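Local structure of Mll7089 protein (2OZ8) at residues A[19-27]-A[137-145]; A[48-58]-A[100-109]. The protein is of unproven function but has the fold of the mandelate racemase/muconate lactonizing enzyme family and may act as a magnesium-dependent hydro-lyase. One frame throughout, in Å; residues are numbered along the deposited sequence.

In the fold
Contact 1 (19-27 with 137-145) ties the hairpin of strands 20-22 and 27-40 in the N-terminal sheet to the loop that follows strand 132-138 of the barrel. Contact 2 (48-58 with 100-109) lies within the N-terminal part of the chain, where strand 45-52 of that same sheet meets the start of helix 103-118. Along the chain, contact 2 is nested inside the loop that contact 1 closes. Their centres are about 21 Å apart, yet they touch where Val26 packs against Phe54. Contact 2 thus holds the N-terminal sheet to its own helix, and contact 1 fastens it to the barrel, the two-domain plan of the enolase superfamily.

Contact 1 (A[19-27]-A[137-145]); sequences RVIGDSQVR and ASGLDFHLD
His143 lies beneath Arg27, whose CG makes a CH-pi contact over one face of the imidazole, 3.9 Å from the ring centroid, while Phe142 CD2 meets the opposite face. Arg27 CG is anti to the backbone N (chi1 -170°), and the extended chain beyond it crosses the imidazole obliquely. A second CH-pi contact sets Ser24 CA almost squarely over the Phe142 ring, 7° off its normal. Phe142 CB already lies 3.5 Å from Asp23 CA, and CG, anti to the backbone N (chi1 -168°), carries the ring under Ser24. A leucine replacing Phe142 would lack the flat face under Ser24 CA and probably leave that turn and the far side of the imidazole less covered. Among the polar links, Gly22 N donates to Leu140 O at 2.9 Å, and His143 NE2 gives Val26 O a weak bond of 3.1 Å at the ring edge. One water bridges Val20 O and Leu140 O and accepts from His143 N; another lies within 2.8 Å of both Val20 O and Gly139 O. Asp23 OD1 takes Gln25 N, an Asx turn. The whole is a hairpin tip laid on the loop after barrel strand 132-138, the domain interface of an enolase-superfamily fold.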
ATOM      1  N   ARG A  19      27.173  -2.768  42.238  1.00 43.95           N
ATOM      2  CA  ARG A  19      27.660  -3.640  41.171  1.00 43.31           C
ATOM      3  C   ARG A  19      27.691  -2.807  39.901  1.00 42.94           C
ATOM      4  O   ARG A  19      27.017  -1.773  39.826  1.00 43.27           O
ATOM      5  CB  ARG A  19      26.695  -4.820  40.968  1.00 43.65           C
ATOM      6  CG  ARG A  19      25.397  -4.458  40.257  1.00 42.29           C
ATOM      7  CD  ARG A  19      24.378  -5.597  40.175  1.00 44.84           C
ATOM      8  NE  ARG A  19      23.099  -5.150  40.738  1.00 46.13           N
ATOM      9  CZ  ARG A  19      21.930  -5.052  40.130  1.00 42.52           C
ATOM     10  NH1 ARG A  19      21.696  -5.424  38.890  1.00 43.91           N
ATOM     11  NH2 ARG A  19      20.937  -4.623  40.846  1.00 49.88           N
ATOM     12  N   VAL A  20      28.426  -3.262  38.891  1.00 42.09           N
ATOM     13  CA  VAL A  20      28.316  -2.653  37.563  1.00 41.69           C
ATOM     14  C   VAL A  20      27.003  -3.074  36.915  1.00 41.28           C
ATOM     15  O   VAL A  20      26.631  -4.276  36.973  1.00 40.38           O
ATOM     16  CB  VAL A  20      29.524  -3.009  36.615  1.00 41.92           C
ATOM     17  CG1 VAL A  20      29.381  -2.310  35.252  1.00 41.47           C
ATOM     18  CG2 VAL A  20      30.836  -2.545  37.229  1.00 42.81           C
ATOM     19  N   ILE A  21      26.296  -2.083  36.339  1.00 39.93           N
ATOM     20  CA  ILE A  21      25.108  -2.356  35.522  1.00 39.04           C
ATOM     21  C   ILE A  21      25.376  -2.048  34.060  1.00 38.69           C
ATOM     22  O   ILE A  21      26.245  -1.271  33.739  1.00 38.73           O
ATOM     23  CB  ILE A  21      23.820  -1.580  35.951  1.00 38.70           C
ATOM     24  CG1 ILE A  21      23.933  -0.084  35.622  1.00 38.56           C
ATOM     25  CG2 ILE A  21      23.437  -1.923  37.367  1.00 38.12           C
ATOM     26  CD1 ILE A  21      22.634   0.654  35.641  1.00 37.98           C
ATOM     27  N   GLY A  22      24.632  -2.668  33.176  1.00 37.95           N
ATOM     28  CA  GLY A  22      24.661  -2.244  31.794  1.00 38.59           C
ATOM     29  C   GLY A  22      24.148  -3.272  30.830  1.00 38.47           C
ATOM     30  O   GLY A  22      23.535  -4.278  31.211  1.00 37.28           O
ATOM     31  N   ASP A  23      24.466  -3.025  29.568  1.00 39.27           N
ATOM     32  CA  ASP A  23      23.927  -3.802  28.461  1.00 39.91           C
ATOM     33  C   ASP A  23      24.927  -3.731  27.321  1.00 40.40           C
ATOM     34  O   ASP A  23      26.034  -3.225  27.485  1.00 40.57           O
ATOM     35  CB  ASP A  23      22.588  -3.218  28.037  1.00 39.56           C
ATOM     36  CG  ASP A  23      22.691  -1.751  27.659  1.00 42.42           C
ATOM     37  OD1 ASP A  23      23.651  -1.359  26.946  1.00 48.84           O
ATOM     38  OD2 ASP A  23      21.828  -0.972  28.070  1.00 43.49           O
ATOM     39  N   SER A  24      24.525  -4.204  26.150  1.00 41.00           N
ATOM     40  CA  SER A  24      25.469  -4.401  25.072  1.00 40.96           C
ATOM     41  C   SER A  24      26.067  -3.089  24.613  1.00 41.71           C
ATOM     42  O   SER A  24      27.025  -3.091  23.902  1.00 41.28           O
ATOM     43  CB  SER A  24      24.790  -5.126  23.904  1.00 40.55           C
ATOM     44  OG  SER A  24      23.889  -4.273  23.239  1.00 37.79           O
ATOM     45  N   GLN A  25      25.475  -1.979  25.019  1.00 42.61           N
ATOM     46  CA  GLN A  25      25.828  -0.636  24.547  0.50 43.71           C
ATOM     47  C   GLN A  25      26.498   0.222  25.628  1.00 44.83           C
ATOM     48  O   GLN A  25      27.249   1.129  25.323  1.00 45.40           O
ATOM     49  CB  GLN A  25      24.563   0.131  24.130  0.50 43.44           C
ATOM     50  CG  GLN A  25      24.125  -0.014  22.680  0.50 42.97           C
ATOM     51  CD  GLN A  25      23.114   1.073  22.271  0.50 43.51           C
ATOM     52  OE1 GLN A  25      21.881   0.848  22.226  0.50 43.64           O
ATOM     53  NE2 GLN A  25      23.633   2.254  21.977  0.50 42.30           N
ATOM     54  N   VAL A  26      26.189  -0.060  26.898  1.00 45.05           N
ATOM     55  CA  VAL A  26      26.415   0.886  27.983  1.00 46.05           C
ATOM     56  C   VAL A  26      26.871   0.206  29.286  1.00 46.37           C
ATOM     57  O   VAL A  26      26.500  -0.947  29.571  1.00 47.22           O
ATOM     58  CB  VAL A  26      25.074   1.699  28.171  1.00 46.31           C
ATOM     59  CG1 VAL A  26      24.752   1.997  29.602  1.00 48.44           C
ATOM     60  CG2 VAL A  26      25.037   2.956  27.278  1.00 45.80           C
ATOM     61  N   ARG A  27      27.671   0.925  30.068  1.00 46.58           N
ATOM     62  CA  ARG A  27      28.207   0.465  31.373  1.00 46.29           C
ATOM     63  C   ARG A  27      28.045   1.634  32.371  1.00 45.13           C
ATOM     64  O   ARG A  27      28.226   2.806  31.998  1.00 44.78           O
ATOM     65  CB  ARG A  27      29.697   0.077  31.218  1.00 46.73           C
ATOM     66  CG  ARG A  27      30.361  -0.658  32.406  1.00 47.84           C
ATOM     67  CD  ARG A  27      31.800  -1.271  32.120  1.00 48.33           C
ATOM     68  NE  ARG A  27      32.454  -1.731  33.363  1.00 51.60           N
ATOM     69  CZ  ARG A  27      33.198  -2.843  33.511  1.00 56.11           C
ATOM     70  NH1 ARG A  27      33.438  -3.685  32.500  1.00 53.95           N
ATOM     71  NH2 ARG A  27      33.713  -3.125  34.707  1.00 56.65           N
ATOM     72  N   ALA A 137      12.697 -10.397  37.525  1.00 35.10           N
ATOM     73  CA  ALA A 137      13.984 -10.020  38.043  1.00 35.32           C
ATOM     74  C   ALA A 137      14.875  -9.717  36.847  1.00 34.44           C
ATOM     75  O   ALA A 137      14.985 -10.531  35.973  1.00 33.97           O
ATOM     76  CB  ALA A 137      14.568 -11.160  38.873  1.00 34.36           C
ATOM     77  N   SER A 138      15.512  -8.558  36.851  1.00 34.38           N
ATOM     78  CA  SER A 138      16.271  -8.067  35.734  1.00 34.60           C
ATOM     79  C   SER A 138      17.665  -7.675  36.190  1.00 35.94           C
ATOM     80  O   SER A 138      17.846  -6.815  37.028  1.00 37.21           O
ATOM     81  CB  SER A 138      15.526  -6.893  35.140  1.00 33.76           C
ATOM     82  OG  SER A 138      16.252  -6.280  34.123  1.00 32.41           O
ATOM     83  N   GLY A 139      18.659  -8.305  35.616  1.00 37.53           N
ATOM     84  CA  GLY A 139      20.005  -8.256  36.139  1.00 39.03           C
ATOM     85  C   GLY A 139      20.817  -7.080  35.675  1.00 40.58           C
ATOM     86  O   GLY A 139      21.698  -6.654  36.403  1.00 40.75           O
ATOM     87  N   LEU A 140      20.506  -6.524  34.494  1.00 41.20           N
ATOM     88  CA  LEU A 140      21.318  -5.423  33.889  1.00 41.59           C
ATOM     89  C   LEU A 140      22.779  -5.897  33.907  1.00 41.60           C
ATOM     90  O   LEU A 140      23.710  -5.168  34.276  1.00 41.35           O
ATOM     91  CB  LEU A 140      21.109  -4.084  34.655  1.00 40.99           C
ATOM     92  CG  LEU A 140      19.654  -3.664  34.990  1.00 41.72           C
ATOM     93  CD1 LEU A 140      19.562  -2.368  35.803  1.00 40.06           C
ATOM     94  CD2 LEU A 140      18.738  -3.536  33.723  1.00 42.53           C
ATOM     95  N   ASP A 141      22.932  -7.161  33.511  1.00 41.96           N
ATOM     96  CA  ASP A 141      24.052  -8.045  33.918  1.00 41.15           C
ATOM     97  C   ASP A 141      25.066  -8.221  32.862  1.00 40.35           C
ATOM     98  O   ASP A 141      25.839  -9.124  32.968  1.00 40.90           O
ATOM     99  CB  ASP A 141      23.535  -9.464  34.194  1.00 41.21           C
ATOM    100  CG  ASP A 141      22.780 -10.049  32.965  1.00 41.96           C
ATOM    101  OD1 ASP A 141      21.601  -9.697  32.841  1.00 43.15           O
ATOM    102  OD2 ASP A 141      23.377 -10.781  32.115  1.00 43.50           O
ATOM    103  N   PHE A 142      25.074  -7.408  31.834  1.00 40.83           N
ATOM    104  CA  PHE A 142      25.976  -7.653  30.730  1.00 41.93           C
ATOM    105  C   PHE A 142      27.446  -7.613  31.154  1.00 43.55           C
ATOM    106  O   PHE A 142      28.298  -8.269  30.562  1.00 44.38           O
ATOM    107  CB  PHE A 142      25.729  -6.621  29.628  1.00 42.13           C
ATOM    108  CG  PHE A 142      26.397  -6.943  28.335  1.00 41.99           C
ATOM    109  CD1 PHE A 142      25.797  -7.862  27.429  1.00 42.69           C
ATOM    110  CD2 PHE A 142      27.625  -6.370  28.021  1.00 40.14           C
ATOM    111  CE1 PHE A 142      26.403  -8.190  26.198  1.00 44.04           C
ATOM    112  CE2 PHE A 142      28.263  -6.667  26.792  1.00 43.38           C
ATOM    113  CZ  PHE A 142      27.663  -7.600  25.876  1.00 46.30           C
ATOM    114  N   HIS A 143      27.758  -6.836  32.186  1.00 45.12           N
ATOM    115  CA  HIS A 143      29.158  -6.611  32.542  1.00 45.87           C
ATOM    116  C   HIS A 143      29.550  -7.413  33.754  1.00 47.50           C
ATOM    117  O   HIS A 143      30.732  -7.500  34.093  1.00 48.17           O
ATOM    118  CB  HIS A 143      29.412  -5.134  32.743  1.00 44.73           C
ATOM    119  CG  HIS A 143      29.299  -4.359  31.479  1.00 43.05           C
ATOM    120  ND1 HIS A 143      30.167  -4.536  30.428  1.00 43.17           N
ATOM    121  CD2 HIS A 143      28.404  -3.431  31.076  1.00 44.46           C
ATOM    122  CE1 HIS A 143      29.818  -3.746  29.430  1.00 43.47           C
ATOM    123  NE2 HIS A 143      28.753  -3.061  29.799  1.00 45.69           N
ATOM    124  N   LEU A 144      28.548  -8.027  34.377  1.00 48.91           N
ATOM    125  CA  LEU A 144      28.740  -8.890  35.538  1.00 50.51           C
ATOM    126  C   LEU A 144      29.657 -10.094  35.257  1.00 51.60           C
ATOM    127  O   LEU A 144      29.521 -10.739  34.213  1.00 51.93           O
ATOM    128  CB  LEU A 144      27.371  -9.356  36.045  1.00 49.53           C
ATOM    129  CG  LEU A 144      26.915  -8.865  37.426  1.00 50.80           C
ATOM    130  CD1 LEU A 144      27.443  -7.474  37.777  1.00 51.18           C
ATOM    131  CD2 LEU A 144      25.410  -8.922  37.599  1.00 49.80           C
ATOM    132  N   ASP A 145      30.570 -10.402  36.182  1.00 52.72           N
ATOM    133  CA  ASP A 145      31.318 -11.665  36.093  1.00 54.68           C
ATOM    134  C   ASP A 145      30.366 -12.825  36.333  1.00 54.74           C
ATOM    135  O   ASP A 145      29.353 -12.667  37.018  1.00 54.88           O
ATOM    136  CB  ASP A 145      32.547 -11.716  37.038  1.00 55.59           C
ATOM    137  CG  ASP A 145      32.176 -11.636  38.533  1.00 60.22           C
ATOM    138  OD1 ASP A 145      32.017 -12.700  39.192  1.00 63.84           O
ATOM    139  OD2 ASP A 145      32.053 -10.505  39.074  1.00 65.38           O
TER
HETATM  140  O   HOH W   1      24.313  -5.801  37.033  1.00 36.39           O
HETATM  141  O   HOH W   2      26.366  -5.319  34.050  1.00 37.37           O

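Contact 2 (A[48-58]-A[100-109]); sequences GFIQTLFNPLP and LPFHEAVQVA
Gly48 lets helix and strand come unusually near: its CA is 4.4 Å from Ala105 CA, and a side chain on it would run into Ala105 O. The short axes of strand 48-52 and helix 103-109 are 6.3 Å apart at closest and nearly antiparallel, at 173°. Small residues keep this approach possible, with Ala109 CB resting on Gly48 N and Ala105 CB 3.4 Å from Phe49 O. Ile50 makes the largest share of the apolar contact. Its CG1, anti to the carbonyl carbon (chi1 -59°), lies 3.5 Å from Ala105 CB, and Ile50 CD1 lies in the plane of the Phe102 ring at its edge, 3.7 Å from Phe102 CD1. The other branch, CG2, packs on Pro101 O. Further along, Pro101, at the centre of an inverse gamma turn, puts CG 3.6 Å from Gln51 O and meets Thr52 CG2 at about a right angle. Leu100 then reaches toward the Pro58 ring, its CD2 3.5 Å from Pro58 CD. The strand is paired antiparallel with strand 27-40, helix 60-70 packs against Leu57, Pro58 and Phe102, and helix 276-289 touches Val108 of helix 103-118.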
ATOM      1  N   GLY A  48       9.189  13.478  42.533  1.00 35.98           N
ATOM      2  CA  GLY A  48       9.697  12.641  41.453  1.00 35.67           C
ATOM      3  C   GLY A  48      11.195  12.800  41.271  1.00 35.67           C
ATOM      4  O   GLY A  48      11.800  13.646  41.914  1.00 36.06           O
ATOM      5  N   PHE A  49      11.764  12.018  40.350  1.00 35.76           N
ATOM      6  CA  PHE A  49      13.202  11.806  40.175  1.00 35.56           C
ATOM      7  C   PHE A  49      13.773  12.144  38.835  1.00 36.31           C
ATOM      8  O   PHE A  49      13.297  11.665  37.801  1.00 36.88           O
ATOM      9  CB  PHE A  49      13.541  10.358  40.526  1.00 35.07           C
ATOM     10  CG  PHE A  49      13.234  10.036  41.967  1.00 36.27           C
ATOM     11  CD1 PHE A  49      14.076  10.463  42.974  1.00 35.95           C
ATOM     12  CD2 PHE A  49      12.075   9.384  42.310  1.00 36.55           C
ATOM     13  CE1 PHE A  49      13.764  10.192  44.296  1.00 40.14           C
ATOM     14  CE2 PHE A  49      11.768   9.107  43.648  1.00 36.80           C
ATOM     15  CZ  PHE A  49      12.581   9.492  44.614  1.00 36.06           C
ATOM     16  N   ILE A  50      14.839  12.944  38.863  1.00 36.89           N
ATOM     17  CA  ILE A  50      15.477  13.414  37.653  1.00 37.12           C
ATOM     18  C   ILE A  50      16.727  12.588  37.561  1.00 38.15           C
ATOM     19  O   ILE A  50      17.661  12.811  38.283  1.00 39.41           O
ATOM     20  CB  ILE A  50      15.801  14.934  37.755  1.00 36.53           C
ATOM     21  CG1 ILE A  50      14.534  15.744  37.989  1.00 35.99           C
ATOM     22  CG2 ILE A  50      16.556  15.415  36.564  1.00 35.75           C
ATOM     23  CD1 ILE A  50      14.790  17.091  38.654  1.00 36.42           C
ATOM     24  N   GLN A  51      16.732  11.587  36.697  1.00 39.63           N
ATOM     25  CA  GLN A  51      17.871  10.722  36.609  1.00 39.81           C
ATOM     26  C   GLN A  51      18.636  10.967  35.313  1.00 40.30           C
ATOM     27  O   GLN A  51      18.045  11.141  34.275  1.00 39.64           O
ATOM     28  CB  GLN A  51      17.437   9.278  36.757  1.00 39.53           C
ATOM     29  CG  GLN A  51      18.645   8.332  36.868  1.00 41.11           C
ATOM     30  CD  GLN A  51      18.272   6.895  36.969  1.00 39.18           C
ATOM     31  OE1 GLN A  51      17.125   6.518  36.696  1.00 33.12           O
ATOM     32  NE2 GLN A  51      19.261   6.054  37.349  1.00 35.39           N
ATOM     33  N   THR A  52      19.957  11.072  35.387  1.00 41.78           N
ATOM     34  CA  THR A  52      20.746  11.042  34.156  1.00 43.92           C
ATOM     35  C   THR A  52      21.506   9.743  34.075  1.00 45.54           C
ATOM     36  O   THR A  52      21.979   9.208  35.076  1.00 44.18           O
ATOM     37  CB  THR A  52      21.686  12.242  33.922  1.00 43.75           C
ATOM     38  OG1 THR A  52      22.630  12.366  34.990  1.00 44.09           O
ATOM     39  CG2 THR A  52      20.909  13.558  33.714  1.00 43.48           C
ATOM     40  N   LEU A  53      21.569   9.221  32.857  1.00 48.92           N
ATOM     41  CA  LEU A  53      22.057   7.869  32.636  1.00 52.10           C
ATOM     42  C   LEU A  53      23.498   7.796  32.156  1.00 53.83           C
ATOM     43  O   LEU A  53      24.197   6.863  32.508  1.00 54.53           O
ATOM     44  CB  LEU A  53      21.101   7.086  31.722  1.00 52.02           C
ATOM     45  CG  LEU A  53      19.660   6.869  32.240  1.00 53.09           C
ATOM     46  CD1 LEU A  53      18.805   6.199  31.148  1.00 53.63           C
ATOM     47  CD2 LEU A  53      19.593   6.057  33.572  1.00 50.91           C
ATOM     48  N   PHE A  54      23.964   8.788  31.406  1.00 56.04           N
ATOM     49  CA  PHE A  54      25.299   8.697  30.837  1.00 58.90           C
ATOM     50  C   PHE A  54      26.226   9.743  31.422  1.00 59.13           C
ATOM     51  O   PHE A  54      27.415   9.483  31.604  1.00 59.92           O
ATOM     52  CB  PHE A  54      25.269   8.812  29.296  1.00 60.52           C
ATOM     53  CG  PHE A  54      24.061   8.157  28.650  1.00 63.86           C
ATOM     54  CD1 PHE A  54      23.890   6.766  28.689  1.00 65.99           C
ATOM     55  CD2 PHE A  54      23.081   8.943  28.012  1.00 66.88           C
ATOM     56  CE1 PHE A  54      22.762   6.160  28.102  1.00 66.37           C
ATOM     57  CE2 PHE A  54      21.950   8.349  27.417  1.00 67.45           C
ATOM     58  CZ  PHE A  54      21.799   6.946  27.464  1.00 65.48           C
ATOM     59  N   ASN A  55      25.683  10.930  31.690  1.00 58.78           N
ATOM     60  CA  ASN A  55      26.420  12.036  32.281  1.00 57.89           C
ATOM     61  C   ASN A  55      25.956  12.331  33.727  1.00 56.04           C
ATOM     62  O   ASN A  55      24.785  12.109  34.064  1.00 55.89           O
ATOM     63  CB  ASN A  55      26.244  13.280  31.399  1.00 59.14           C
ATOM     64  CG  ASN A  55      27.337  13.396  30.319  1.00 65.03           C
ATOM     65  OD1 ASN A  55      27.591  12.459  29.543  1.00 66.52           O
ATOM     66  ND2 ASN A  55      28.017  14.566  30.286  1.00 71.33           N
ATOM     67  N   PRO A  56      26.854  12.866  34.584  1.00 53.54           N
ATOM     68  CA  PRO A  56      26.340  13.219  35.908  1.00 51.47           C
ATOM     69  C   PRO A  56      25.485  14.480  35.808  1.00 49.86           C
ATOM     70  O   PRO A  56      25.512  15.171  34.788  1.00 48.04           O
ATOM     71  CB  PRO A  56      27.608  13.495  36.749  1.00 51.23           C
ATOM     72  CG  PRO A  56      28.760  13.383  35.810  1.00 52.37           C
ATOM     73  CD  PRO A  56      28.277  13.204  34.412  1.00 53.14           C
ATOM     74  N   LEU A  57      24.728  14.754  36.864  1.00 47.70           N
ATOM     75  CA  LEU A  57      23.942  15.967  36.933  1.00 46.76           C
ATOM     76  C   LEU A  57      24.835  17.180  37.147  1.00 45.67           C
ATOM     77  O   LEU A  57      25.886  17.070  37.766  1.00 46.17           O
ATOM     78  CB  LEU A  57      22.905  15.855  38.052  1.00 46.20           C
ATOM     79  CG  LEU A  57      21.720  14.959  37.724  1.00 46.45           C
ATOM     80  CD1 LEU A  57      20.856  14.757  38.937  1.00 45.27           C
ATOM     81  CD2 LEU A  57      20.919  15.582  36.596  1.00 45.78           C
ATOM     82  N   PRO A  58      24.427  18.347  36.648  1.00 44.77           N
ATOM     83  CA  PRO A  58      25.187  19.503  37.094  1.00 45.07           C
ATOM     84  C   PRO A  58      24.928  19.773  38.601  1.00 45.29           C
ATOM     85  O   PRO A  58      24.224  18.976  39.270  1.00 44.84           O
ATOM     86  CB  PRO A  58      24.653  20.644  36.212  1.00 45.00           C
ATOM     87  CG  PRO A  58      23.301  20.221  35.809  1.00 44.85           C
ATOM     88  CD  PRO A  58      23.334  18.710  35.736  1.00 44.90           C
ATOM     89  N   LEU A 100      17.682  19.675  30.721  1.00 54.07           N
ATOM     90  CA  LEU A 100      17.903  18.549  31.613  1.00 51.00           C
ATOM     91  C   LEU A 100      16.661  17.686  31.528  1.00 49.18           C
ATOM     92  O   LEU A 100      15.593  18.198  31.218  1.00 48.69           O
ATOM     93  CB  LEU A 100      18.094  19.053  33.054  1.00 51.22           C
ATOM     94  CG  LEU A 100      19.472  19.644  33.431  1.00 51.06           C
ATOM     95  CD1 LEU A 100      19.385  20.551  34.644  1.00 52.81           C
ATOM     96  CD2 LEU A 100      20.474  18.534  33.686  1.00 49.55           C
ATOM     97  N   PRO A 101      16.777  16.373  31.800  1.00 47.37           N
ATOM     98  CA  PRO A 101      15.570  15.541  31.696  1.00 45.65           C
ATOM     99  C   PRO A 101      14.523  15.691  32.860  1.00 44.44           C
ATOM    100  O   PRO A 101      14.511  14.880  33.809  1.00 43.93           O
ATOM    101  CB  PRO A 101      16.139  14.123  31.630  1.00 46.09           C
ATOM    102  CG  PRO A 101      17.438  14.180  32.400  1.00 45.61           C
ATOM    103  CD  PRO A 101      17.965  15.584  32.182  1.00 46.92           C
ATOM    104  N   PHE A 102      13.632  16.678  32.724  1.00 41.85           N
ATOM    105  CA  PHE A 102      12.565  16.971  33.694  1.00 40.92           C
ATOM    106  C   PHE A 102      11.169  16.338  33.391  1.00 40.39           C
ATOM    107  O   PHE A 102      10.270  16.264  34.259  1.00 39.92           O
ATOM    108  CB  PHE A 102      12.357  18.498  33.765  1.00 40.02           C
ATOM    109  CG  PHE A 102      13.550  19.271  34.276  1.00 40.16           C
ATOM    110  CD1 PHE A 102      14.173  18.928  35.470  1.00 40.86           C
ATOM    111  CD2 PHE A 102      14.014  20.385  33.586  1.00 39.99           C
ATOM    112  CE1 PHE A 102      15.224  19.674  35.960  1.00 40.15           C
ATOM    113  CE2 PHE A 102      15.063  21.140  34.074  1.00 39.55           C
ATOM    114  CZ  PHE A 102      15.678  20.779  35.250  1.00 39.25           C
ATOM    115  N   HIS A 103      10.981  15.912  32.154  1.00 39.32           N
ATOM    116  CA  HIS A 103       9.676  15.473  31.701  1.00 39.39           C
ATOM    117  C   HIS A 103       9.064  14.378  32.627  1.00 38.62           C
ATOM    118  O   HIS A 103       7.984  14.596  33.177  1.00 37.06           O
ATOM    119  CB  HIS A 103       9.764  15.080  30.209  1.00 39.51           C
ATOM    120  CG  HIS A 103       8.484  14.622  29.624  1.00 42.51           C
ATOM    121  ND1 HIS A 103       7.466  15.493  29.301  1.00 47.94           N
ATOM    122  CD2 HIS A 103       8.047  13.384  29.289  1.00 46.96           C
ATOM    123  CE1 HIS A 103       6.453  14.814  28.786  1.00 47.74           C
ATOM    124  NE2 HIS A 103       6.775  13.529  28.775  1.00 49.68           N
ATOM    125  N   GLU A 104       9.778  13.268  32.841  1.00 38.36           N
ATOM    126  CA  GLU A 104       9.285  12.186  33.692  1.00 40.89           C
ATOM    127  C   GLU A 104       9.017  12.616  35.156  1.00 39.58           C
ATOM    128  O   GLU A 104       7.927  12.391  35.668  1.00 39.63           O
ATOM    129  CB  GLU A 104      10.236  10.975  33.629  1.00 40.54           C
ATOM    130  CG  GLU A 104       9.913   9.825  34.596  1.00 43.09           C
ATOM    131  CD  GLU A 104      10.635   8.503  34.230  1.00 46.91           C
ATOM    132  OE1 GLU A 104      11.433   8.467  33.239  1.00 52.69           O
ATOM    133  OE2 GLU A 104      10.394   7.479  34.946  1.00 55.59           O
ATOM    134  N   ALA A 105      10.012  13.239  35.791  1.00 38.94           N
ATOM    135  CA  ALA A 105       9.976  13.701  37.199  1.00 38.35           C
ATOM    136  C   ALA A 105       8.784  14.609  37.476  1.00 37.61           C
ATOM    137  O   ALA A 105       8.067  14.462  38.489  1.00 37.81           O
ATOM    138  CB  ALA A 105      11.303  14.445  37.549  1.00 37.52           C
ATOM    139  N   VAL A 106       8.572  15.546  36.570  1.00 36.58           N
ATOM    140  CA  VAL A 106       7.428  16.438  36.678  1.00 36.09           C
ATOM    141  C   VAL A 106       6.141  15.653  36.691  1.00 36.36           C
ATOM    142  O   VAL A 106       5.296  15.927  37.531  1.00 38.57           O
ATOM    143  CB  VAL A 106       7.405  17.555  35.581  1.00 35.65           C
ATOM    144  CG1 VAL A 106       6.188  18.456  35.744  1.00 33.63           C
ATOM    145  CG2 VAL A 106       8.642  18.405  35.675  1.00 34.83           C
ATOM    146  N   GLN A 107       5.982  14.677  35.802  1.00 36.31           N
ATOM    147  CA  GLN A 107       4.702  13.925  35.720  1.00 36.72           C
ATOM    148  C   GLN A 107       4.487  13.059  36.972  1.00 35.72           C
ATOM    149  O   GLN A 107       3.384  12.966  37.488  1.00 36.50           O
ATOM    150  CB  GLN A 107       4.597  13.070  34.430  1.00 36.45           C
ATOM    151  CG  GLN A 107       4.480  13.878  33.081  1.00 36.96           C
ATOM    152  CD  GLN A 107       4.213  12.994  31.795  1.00 38.53           C
ATOM    153  OE1 GLN A 107       4.100  11.765  31.847  1.00 42.37           O
ATOM    154  NE2 GLN A 107       4.093  13.646  30.660  1.00 40.80           N
ATOM    155  N   VAL A 108       5.545  12.439  37.446  1.00 34.94           N
ATOM    156  CA  VAL A 108       5.501  11.666  38.670  1.00 35.23           C
ATOM    157  C   VAL A 108       5.187  12.533  39.904  1.00 35.10           C
ATOM    158  O   VAL A 108       4.321  12.184  40.695  1.00 34.34           O
ATOM    159  CB  VAL A 108       6.832  10.877  38.879  1.00 35.51           C
ATOM    160  CG1 VAL A 108       6.797  10.079  40.173  1.00 33.86           C
ATOM    161  CG2 VAL A 108       7.066   9.986  37.711  1.00 32.61           C
ATOM    162  N   ALA A 109       5.868  13.665  40.038  1.00 34.82           N
ATOM    163  CA  ALA A 109       5.601  14.591  41.146  1.00 35.02           C
ATOM    164  C   ALA A 109       4.201  15.210  41.075  1.00 35.32           C
ATOM    165  O   ALA A 109       3.489  15.224  42.078  1.00 35.26           O
ATOM    166  CB  ALA A 109       6.635  15.659  41.197  1.00 35.19           C
TER